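Local coordinates for protein arylalkylamine N-Acetyltransferase like 5b (Aedes aegypti, PDB 4FD4) that probably transfers an acyl group from acetyl-CoA or long-chain acyl-CoAs to arylalkylamines such as serotonin and dopamine, as an N-acetyltransferase of the GNAT superfamily, at residues Y127-L132 / K161-D166; E182-L187 / T212-L217. All coordinates share one frame; numbering follows the deposited sequence.

Interaction 1 (Y127-L132 / K161-D166); sequences YHVHIL and KAISGD
Y127, H128 and V129 pair with I163, S164 and G165 as neighbouring parallel strands, through Y127 N to A162 O (2.8 Å), S164 N to Y127 O (2.7 Å) and V129 N to S164 O (2.7 Å). The ladder then fails: V129 O and D166 N are 3.8 Å apart, and that buried N-H has no partner in the model. Just beyond, H130 and I131 form a classic beta bulge against I77 of strand 71-81.

On one face lies a polar chain. The H128 ring uses both nitrogens at its edge. ND1 meets S164 OG at 3.0 Å in an almost straight bond (173°) in which either atom could donate. The hydroxyl is brought there by a chi1 of 52°, with OG between the backbone N and the carbonyl carbon. A short serine fits, because the imidazole already spans the gap. NE2 gives a weak bond to D166 OD2 (3.1 Å), the carboxylate plane being turned 63° from the ring. Between these partners, H128 CE1 comes to 3.5 Å from G165 CA. A water donates to D166 OD2 and weakly links it to H130 ND1, while D166 OD1 is held by T212.

The other face is apolar. I163 runs alongside Y127, its CG1 at the edge of the ring and 3.9 Å from CD1, and its CD1 also touches V129 CG2. Helix 143-158 packs here, and Q151 takes the Y127 hydroxyl.

One straight bond and one weak bond at its edge would restrain the rotation of the H128 ring. The lost backbone bond and the bulge are consistent with the splaying of the central strands seen in GNAT enzymes, where the acyl-CoA is received.

Interaction 2 (E182-L187 / T212-L217); sequences ECISQL and TCVKLL
E182 and V214 exchange two backbone bonds, V214 O accepting from E182 N at 2.8 Å and E182 O from V214 N at 3.0 Å, the latter with the donor 43° out of the carbonyl plane. They form a hydrogen-bonded antiparallel pair. The neighbouring C183 and C213 are a non-hydrogen-bonded pair. Further on, I184 and S185 both face T212 in a classic beta bulge: I184 N bonds to T212 O (3.0 Å), and T212 N to S185 O (2.9 Å). The extra residue shifts the register by one, and the strands cross with a strong twist, 134° between their directions.

The apolar contacts fall on both faces. On that of V214, I184 is set by chi1 of 51°, which places CG1 between its backbone N and carbonyl carbon; CD1 then lies across V214 CG1 at a tight 3.5 Å. Beta-branched V214 suits its extended strand, whereas I184 sits at the bulge, where its branched side chain can turn toward V214. Y121 of helix 117-121 touches both of these, and also E182 on the same face, whose exposed chain suits an edge strand.

On the other face, the sulfur of C213 rests against C183 CB at 3.5 Å. The C183 sulfur is turned from it, leaving the two SG atoms 4.5 Å apart, so no disulfide exists here.

Among polar groups, I184 O accepts from R120.

Backbone bonds alone join the strands in polar terms, with close apolar contacts on each face. The unbridged cysteine pair is already adjacent across the ladder, consistent with the disulfide seen between them in another structure of the protein; bonding would need the sulfurs to be turned toward each other.

How the interactions relate
The two interactions follow one another along the chain without nesting or crossing. Strand 126-134 leads through helix 143-158 to strand 162-167, and interaction 1 closes this beta-alpha-beta unit in the centre of the mixed sheet. Helix 170-178 then carries the chain to the outermost strand, 182-188. After a largely irregular excursion, the C-terminal strand 209-216 returns and inserts between 182-188 and 162-167, so interaction 2 closes this second loop. The inserted strand is the bridge: a probable hydrogen bond runs from K161 O to L217 N (2.8 Å), and T212 reaches across to D166. Thus the sheet's edge is tied to its core.

Interaction 1 (Y127-L132 / K161-D166)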
ATOM      1  N   TYR A 127      -8.019   5.823  -7.119  1.00 27.99           N
ATOM      2  CA  TYR A 127      -7.205   6.133  -5.944  1.00 23.75           C
ATOM      3  C   TYR A 127      -6.762   4.825  -5.314  1.00 26.97           C
ATOM      4  O   TYR A 127      -7.593   4.011  -4.901  1.00 32.93           O
ATOM      5  CB  TYR A 127      -8.041   6.935  -4.950  1.00 26.95           C
ATOM      6  CG  TYR A 127      -7.313   7.610  -3.798  1.00 23.82           C
ATOM      7  CD1 TYR A 127      -7.412   7.110  -2.505  1.00 24.62           C
ATOM      8  CD2 TYR A 127      -6.603   8.786  -3.987  1.00 25.29           C
ATOM      9  CE1 TYR A 127      -6.784   7.745  -1.431  1.00 19.05           C
ATOM     10  CE2 TYR A 127      -5.969   9.434  -2.922  1.00 25.46           C
ATOM     11  CZ  TYR A 127      -6.061   8.911  -1.653  1.00 22.85           C
ATOM     12  OH  TYR A 127      -5.434   9.563  -0.605  1.00 24.22           O
ATOM     13  N   HIS A 128      -5.453   4.634  -5.207  1.00 21.89           N
ATOM     14  CA  HIS A 128      -4.918   3.345  -4.795  1.00 24.29           C
ATOM     15  C   HIS A 128      -4.199   3.422  -3.454  1.00 24.17           C
ATOM     16  O   HIS A 128      -3.212   4.141  -3.318  1.00 21.41           O
ATOM     17  CB  HIS A 128      -3.968   2.820  -5.863  1.00 23.77           C
ATOM     18  CG  HIS A 128      -3.534   1.410  -5.638  1.00 27.45           C
ATOM     19  ND1 HIS A 128      -4.370   0.336  -5.845  1.00 24.83           N
ATOM     20  CD2 HIS A 128      -2.349   0.893  -5.230  1.00 27.59           C
ATOM     21  CE1 HIS A 128      -3.724  -0.781  -5.572  1.00 29.00           C
ATOM     22  NE2 HIS A 128      -2.493  -0.470  -5.193  1.00 33.53           N
ATOM     23  N   VAL A 129      -4.715   2.704  -2.463  1.00 22.45           N
ATOM     24  CA  VAL A 129      -4.041   2.600  -1.185  1.00 23.84           C
ATOM     25  C   VAL A 129      -2.847   1.664  -1.330  1.00 23.18           C
ATOM     26  O   VAL A 129      -3.013   0.464  -1.581  1.00 24.68           O
ATOM     27  CB  VAL A 129      -4.979   2.079  -0.060  1.00 25.65           C
ATOM     28  CG1 VAL A 129      -4.224   2.027   1.263  1.00 20.34           C
ATOM     29  CG2 VAL A 129      -6.196   2.974   0.081  1.00 22.48           C
ATOM     30  N   HIS A 130      -1.650   2.224  -1.180  1.00 22.47           N
ATOM     31  CA  HIS A 130      -0.404   1.452  -1.238  1.00 26.48           C
ATOM     32  C   HIS A 130      -0.071   0.858   0.131  1.00 29.92           C
ATOM     33  O   HIS A 130       0.425  -0.266   0.224  1.00 26.62           O
ATOM     34  CB  HIS A 130       0.777   2.341  -1.643  1.00 27.46           C
ATOM     35  CG  HIS A 130       0.665   2.933  -3.023  1.00 29.94           C
ATOM     36  ND1 HIS A 130       0.754   2.177  -4.163  1.00 32.64           N
ATOM     37  CD2 HIS A 130       0.514   4.222  -3.421  1.00 29.43           C
ATOM     38  CE1 HIS A 130       0.648   2.970  -5.226  1.00 27.05           C
ATOM     39  NE2 HIS A 130       0.495   4.208  -4.801  1.00 29.49           N
ATOM     40  N   ILE A 131      -0.305   1.641   1.186  1.00 21.08           N
ATOM     41  CA  ILE A 131       0.065   1.230   2.548  1.00 23.71           C
ATOM     42  C   ILE A 131      -1.085   1.474   3.540  1.00 23.76           C
ATOM     43  O   ILE A 131      -1.737   2.514   3.505  1.00 23.29           O
ATOM     44  CB  ILE A 131       1.315   2.006   3.044  1.00 24.42           C
ATOM     45  CG1 ILE A 131       2.552   1.639   2.217  1.00 29.60           C
ATOM     46  CG2 ILE A 131       1.571   1.757   4.534  1.00 25.44           C
ATOM     47  CD1 ILE A 131       3.778   2.499   2.515  1.00 26.95           C
ATOM     48  N   LEU A 132      -1.341   0.509   4.416  1.00 21.22           N
ATOM     49  CA  LEU A 132      -2.271   0.700   5.534  1.00 20.98           C
ATOM     50  C   LEU A 132      -1.653  -0.042   6.712  1.00 25.14           C
ATOM     51  O   LEU A 132      -1.557  -1.268   6.684  1.00 24.96           O
ATOM     52  CB  LEU A 132      -3.636   0.097   5.200  1.00 24.90           C
ATOM     53  CG  LEU A 132      -4.750   0.083   6.261  1.00 30.59           C
ATOM     54  CD1 LEU A 132      -5.120   1.488   6.678  1.00 27.97           C
ATOM     55  CD2 LEU A 132      -5.983  -0.652   5.746  1.00 31.33           C
ATOM     56  N   LYS A 161     -13.348   8.668  -8.593  1.00 34.24           N
ATOM     57  CA  LYS A 161     -14.583   7.925  -8.795  1.00 37.64           C
ATOM     58  C   LYS A 161     -14.457   6.500  -8.284  1.00 36.04           C
ATOM     59  O   LYS A 161     -15.444   5.780  -8.228  1.00 38.39           O
ATOM     60  CB  LYS A 161     -15.009   7.941 -10.271  1.00 35.99           C
ATOM     61  CG  LYS A 161     -15.381   9.330 -10.788  1.00 39.85           C
ATOM     62  CD  LYS A 161     -16.169  10.123  -9.751  1.00 44.31           C
ATOM     63  CE  LYS A 161     -17.619  10.355 -10.176  1.00 52.01           C
ATOM     64  NZ  LYS A 161     -17.749  11.343 -11.298  1.00 55.88           N
ATOM     65  N   ALA A 162     -13.242   6.101  -7.910  1.00 31.67           N
ATOM     66  CA  ALA A 162     -13.001   4.752  -7.397  1.00 33.78           C
ATOM     67  C   ALA A 162     -11.751   4.677  -6.513  1.00 33.63           C
ATOM     68  O   ALA A 162     -10.791   5.426  -6.724  1.00 30.63           O
ATOM     69  CB  ALA A 162     -12.897   3.746  -8.553  1.00 34.96           C
ATOM     70  N   ILE A 163     -11.770   3.768  -5.540  1.00 29.92           N
ATOM     71  CA  ILE A 163     -10.608   3.515  -4.687  1.00 30.79           C
ATOM     72  C   ILE A 163     -10.266   2.028  -4.687  1.00 34.21           C
ATOM     73  O   ILE A 163     -11.162   1.189  -4.748  1.00 34.66           O
ATOM     74  CB  ILE A 163     -10.863   3.963  -3.234  1.00 29.38           C
ATOM     75  CG1 ILE A 163      -9.589   3.825  -2.394  1.00 26.44           C
ATOM     76  CG2 ILE A 163     -11.979   3.144  -2.617  1.00 29.45           C
ATOM     77  CD1 ILE A 163      -9.762   4.305  -0.939  1.00 28.15           C
ATOM     78  N   SER A 164      -8.974   1.703  -4.620  1.00 30.35           N
ATOM     79  CA  SER A 164      -8.525   0.318  -4.615  1.00 27.30           C
ATOM     80  C   SER A 164      -7.334   0.118  -3.700  1.00 31.75           C
ATOM     81  O   SER A 164      -6.792   1.077  -3.146  1.00 31.35           O
ATOM     82  CB  SER A 164      -8.167  -0.158  -6.030  1.00 34.47           C
ATOM     83  OG  SER A 164      -7.258   0.724  -6.662  1.00 32.41           O
ATOM     84  N   GLY A 165      -6.930  -1.134  -3.539  1.00 30.34           N
ATOM     85  CA  GLY A 165      -5.755  -1.441  -2.746  1.00 32.26           C
ATOM     86  C   GLY A 165      -5.259  -2.858  -2.934  1.00 35.62           C
ATOM     87  O   GLY A 165      -6.016  -3.749  -3.340  1.00 35.80           O
ATOM     88  N   ASP A 166      -3.975  -3.057  -2.657  1.00 30.49           N
ATOM     89  CA  ASP A 166      -3.391  -4.384  -2.618  1.00 33.70           C
ATOM     90  C   ASP A 166      -3.261  -4.777  -1.149  1.00 39.49           C
ATOM     91  O   ASP A 166      -2.416  -4.250  -0.427  1.00 35.38           O
ATOM     92  CB  ASP A 166      -2.018  -4.393  -3.302  1.00 33.66           C
ATOM     93  CG  ASP A 166      -2.090  -3.981  -4.762  1.00 35.68           C
ATOM     94  OD1 ASP A 166      -3.057  -4.377  -5.451  1.00 33.92           O
ATOM     95  OD2 ASP A 166      -1.189  -3.244  -5.218  1.00 33.59           O
TER
HETATM   96  O   HOH W   1       0.654  -1.279  -3.783  1.00 34.26           O

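Interaction 2 (E182-L187 / T212-L217)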
ATOM      1  N   GLU A 182     -14.925  -4.755  -3.341  1.00 43.07           N
ATOM      2  CA  GLU A 182     -14.983  -6.097  -3.906  1.00 40.02           C
ATOM      3  C   GLU A 182     -13.568  -6.503  -4.315  1.00 44.77           C
ATOM      4  O   GLU A 182     -12.906  -5.765  -5.050  1.00 37.30           O
ATOM      5  CB  GLU A 182     -15.918  -6.112  -5.130  1.00 48.68           C
ATOM      6  CG  GLU A 182     -16.012  -7.450  -5.889  1.00 48.68           C
ATOM      7  CD  GLU A 182     -16.694  -7.315  -7.254  1.00 53.03           C
ATOM      8  OE1 GLU A 182     -17.029  -6.174  -7.645  1.00 55.01           O
ATOM      9  OE2 GLU A 182     -16.893  -8.346  -7.942  1.00 56.97           O
ATOM     10  N   CYS A 183     -13.092  -7.650  -3.831  1.00 43.73           N
ATOM     11  CA  CYS A 183     -11.822  -8.202  -4.316  1.00 42.37           C
ATOM     12  C   CYS A 183     -12.008  -8.758  -5.717  1.00 43.38           C
ATOM     13  O   CYS A 183     -12.783  -9.694  -5.918  1.00 44.78           O
ATOM     14  CB  CYS A 183     -11.304  -9.309  -3.408  1.00 45.89           C
ATOM     15  SG  CYS A 183     -10.091 -10.396  -4.246  1.00 58.98           S
ATOM     16  N   ILE A 184     -11.287  -8.187  -6.677  1.00 36.89           N
ATOM     17  CA  ILE A 184     -11.483  -8.512  -8.084  1.00 34.15           C
ATOM     18  C   ILE A 184     -10.342  -9.342  -8.666  1.00 43.26           C
ATOM     19  O   ILE A 184     -10.473  -9.918  -9.749  1.00 42.11           O
ATOM     20  CB  ILE A 184     -11.625  -7.245  -8.930  1.00 42.92           C
ATOM     21  CG1 ILE A 184     -10.464  -6.290  -8.639  1.00 38.61           C
ATOM     22  CG2 ILE A 184     -12.978  -6.572  -8.678  1.00 43.39           C
ATOM     23  CD1 ILE A 184     -10.505  -5.028  -9.454  1.00 39.71           C
ATOM     24  N   SER A 185      -9.225  -9.398  -7.953  1.00 33.57           N
ATOM     25  CA  SER A 185      -8.070 -10.148  -8.417  1.00 38.83           C
ATOM     26  C   SER A 185      -7.212 -10.556  -7.223  1.00 38.58           C
ATOM     27  O   SER A 185      -7.217  -9.881  -6.195  1.00 36.12           O
ATOM     28  CB  SER A 185      -7.265  -9.307  -9.415  1.00 37.66           C
ATOM     29  OG  SER A 185      -5.934  -9.770  -9.516  1.00 47.19           O
ATOM     30  N   GLN A 186      -6.494 -11.669  -7.345  1.00 38.77           N
ATOM     31  CA  GLN A 186      -5.572 -12.089  -6.294  1.00 36.47           C
ATOM     32  C   GLN A 186      -4.357 -12.812  -6.850  1.00 44.30           C
ATOM     33  O   GLN A 186      -4.355 -13.257  -8.002  1.00 44.71           O
ATOM     34  CB  GLN A 186      -6.275 -12.951  -5.236  1.00 48.98           C
ATOM     35  CG  GLN A 186      -7.373 -13.856  -5.758  1.00 53.30           C
ATOM     36  CD  GLN A 186      -8.021 -14.661  -4.645  1.00 59.98           C
ATOM     37  OE1 GLN A 186      -7.338 -15.368  -3.893  1.00 59.85           O
ATOM     38  NE2 GLN A 186      -9.340 -14.554  -4.529  1.00 60.96           N
ATOM     39  N   LEU A 187      -3.321 -12.921  -6.026  1.00 37.56           N
ATOM     40  CA  LEU A 187      -2.066 -13.526  -6.451  1.00 42.10           C
ATOM     41  C   LEU A 187      -1.387 -14.210  -5.281  1.00 42.03           C
ATOM     42  O   LEU A 187      -1.055 -13.573  -4.274  1.00 41.11           O
ATOM     43  CB  LEU A 187      -1.134 -12.471  -7.067  1.00 42.93           C
ATOM     44  CG  LEU A 187       0.356 -12.815  -7.246  1.00 42.85           C
ATOM     45  CD1 LEU A 187       0.929 -12.215  -8.528  1.00 45.11           C
ATOM     46  CD2 LEU A 187       1.164 -12.338  -6.068  1.00 43.63           C
ATOM     47  N   THR A 212      -6.260  -7.699  -4.551  1.00 33.25           N
ATOM     48  CA  THR A 212      -6.567  -6.352  -5.005  1.00 34.34           C
ATOM     49  C   THR A 212      -8.075  -6.119  -4.914  1.00 34.35           C
ATOM     50  O   THR A 212      -8.868  -6.822  -5.555  1.00 33.43           O
ATOM     51  CB  THR A 212      -6.074  -6.125  -6.454  1.00 33.00           C
ATOM     52  OG1 THR A 212      -4.680  -6.451  -6.539  1.00 29.24           O
ATOM     53  CG2 THR A 212      -6.289  -4.677  -6.873  1.00 31.17           C
ATOM     54  N   CYS A 213      -8.476  -5.138  -4.111  1.00 33.92           N
ATOM     55  CA  CYS A 213      -9.902  -4.845  -3.932  1.00 33.91           C
ATOM     56  C   CYS A 213     -10.232  -3.421  -4.368  1.00 37.40           C
ATOM     57  O   CYS A 213      -9.344  -2.551  -4.406  1.00 35.13           O
ATOM     58  CB  CYS A 213     -10.330  -5.092  -2.479  1.00 39.14           C
ATOM     59  SG  CYS A 213      -9.730  -6.662  -1.804  1.00 41.03           S
ATOM     60  N   VAL A 214     -11.505  -3.183  -4.695  1.00 29.24           N
ATOM     61  CA  VAL A 214     -11.911  -1.926  -5.325  1.00 32.42           C
ATOM     62  C   VAL A 214     -13.371  -1.556  -5.031  1.00 41.50           C
ATOM     63  O   VAL A 214     -14.218  -2.428  -4.820  1.00 41.44           O
ATOM     64  CB  VAL A 214     -11.719  -1.990  -6.855  1.00 34.77           C
ATOM     65  CG1 VAL A 214     -12.587  -3.097  -7.443  1.00 38.15           C
ATOM     66  CG2 VAL A 214     -12.060  -0.649  -7.499  1.00 36.36           C
ATOM     67  N   LYS A 215     -13.659  -0.259  -5.040  1.00 43.72           N
ATOM     68  CA  LYS A 215     -14.996   0.243  -4.752  1.00 39.91           C
ATOM     69  C   LYS A 215     -15.243   1.574  -5.470  1.00 42.95           C
ATOM     70  O   LYS A 215     -14.376   2.458  -5.483  1.00 38.07           O
ATOM     71  CB  LYS A 215     -15.169   0.369  -3.236  1.00 42.16           C
ATOM     72  CG  LYS A 215     -16.155   1.417  -2.774  1.00 45.20           C
ATOM     73  CD  LYS A 215     -16.444   1.240  -1.279  1.00 41.57           C
ATOM     74  CE  LYS A 215     -16.936   2.551  -0.673  1.00 45.16           C
ATOM     75  NZ  LYS A 215     -17.597   2.353   0.654  1.00 46.69           N
ATOM     76  N   LEU A 216     -16.401   1.690  -6.119  1.00 38.23           N
ATOM     77  CA  LEU A 216     -16.796   2.951  -6.726  1.00 39.85           C
ATOM     78  C   LEU A 216     -17.106   3.921  -5.604  1.00 37.03           C
ATOM     79  O   LEU A 216     -17.631   3.534  -4.555  1.00 37.91           O
ATOM     80  CB  LEU A 216     -18.028   2.781  -7.625  1.00 39.30           C
ATOM     81  CG  LEU A 216     -17.806   3.079  -9.107  1.00 43.81           C
ATOM     82  CD1 LEU A 216     -16.914   2.016  -9.739  1.00 42.43           C
ATOM     83  CD2 LEU A 216     -19.130   3.187  -9.867  1.00 38.50           C
ATOM     84  N   LEU A 217     -16.778   5.187  -5.823  1.00 38.74           N
ATOM     85  CA  LEU A 217     -17.031   6.208  -4.813  1.00 42.29           C
ATOM     86  C   LEU A 217     -18.195   7.104  -5.240  1.00 47.53           C
ATOM     87  O   LEU A 217     -18.526   7.203  -6.434  1.00 44.31           O
ATOM     88  CB  LEU A 217     -15.766   7.023  -4.534  1.00 38.41           C
ATOM     89  CG  LEU A 217     -14.597   6.238  -3.934  1.00 36.60           C
ATOM     90  CD1 LEU A 217     -13.270   6.960  -4.152  1.00 33.88           C
ATOM     91  CD2 LEU A 217     -14.817   5.956  -2.447  1.00 36.46           C
ATOM     92  OXT LEU A 217     -18.845   7.728  -4.390  1.00 49.71           O
TER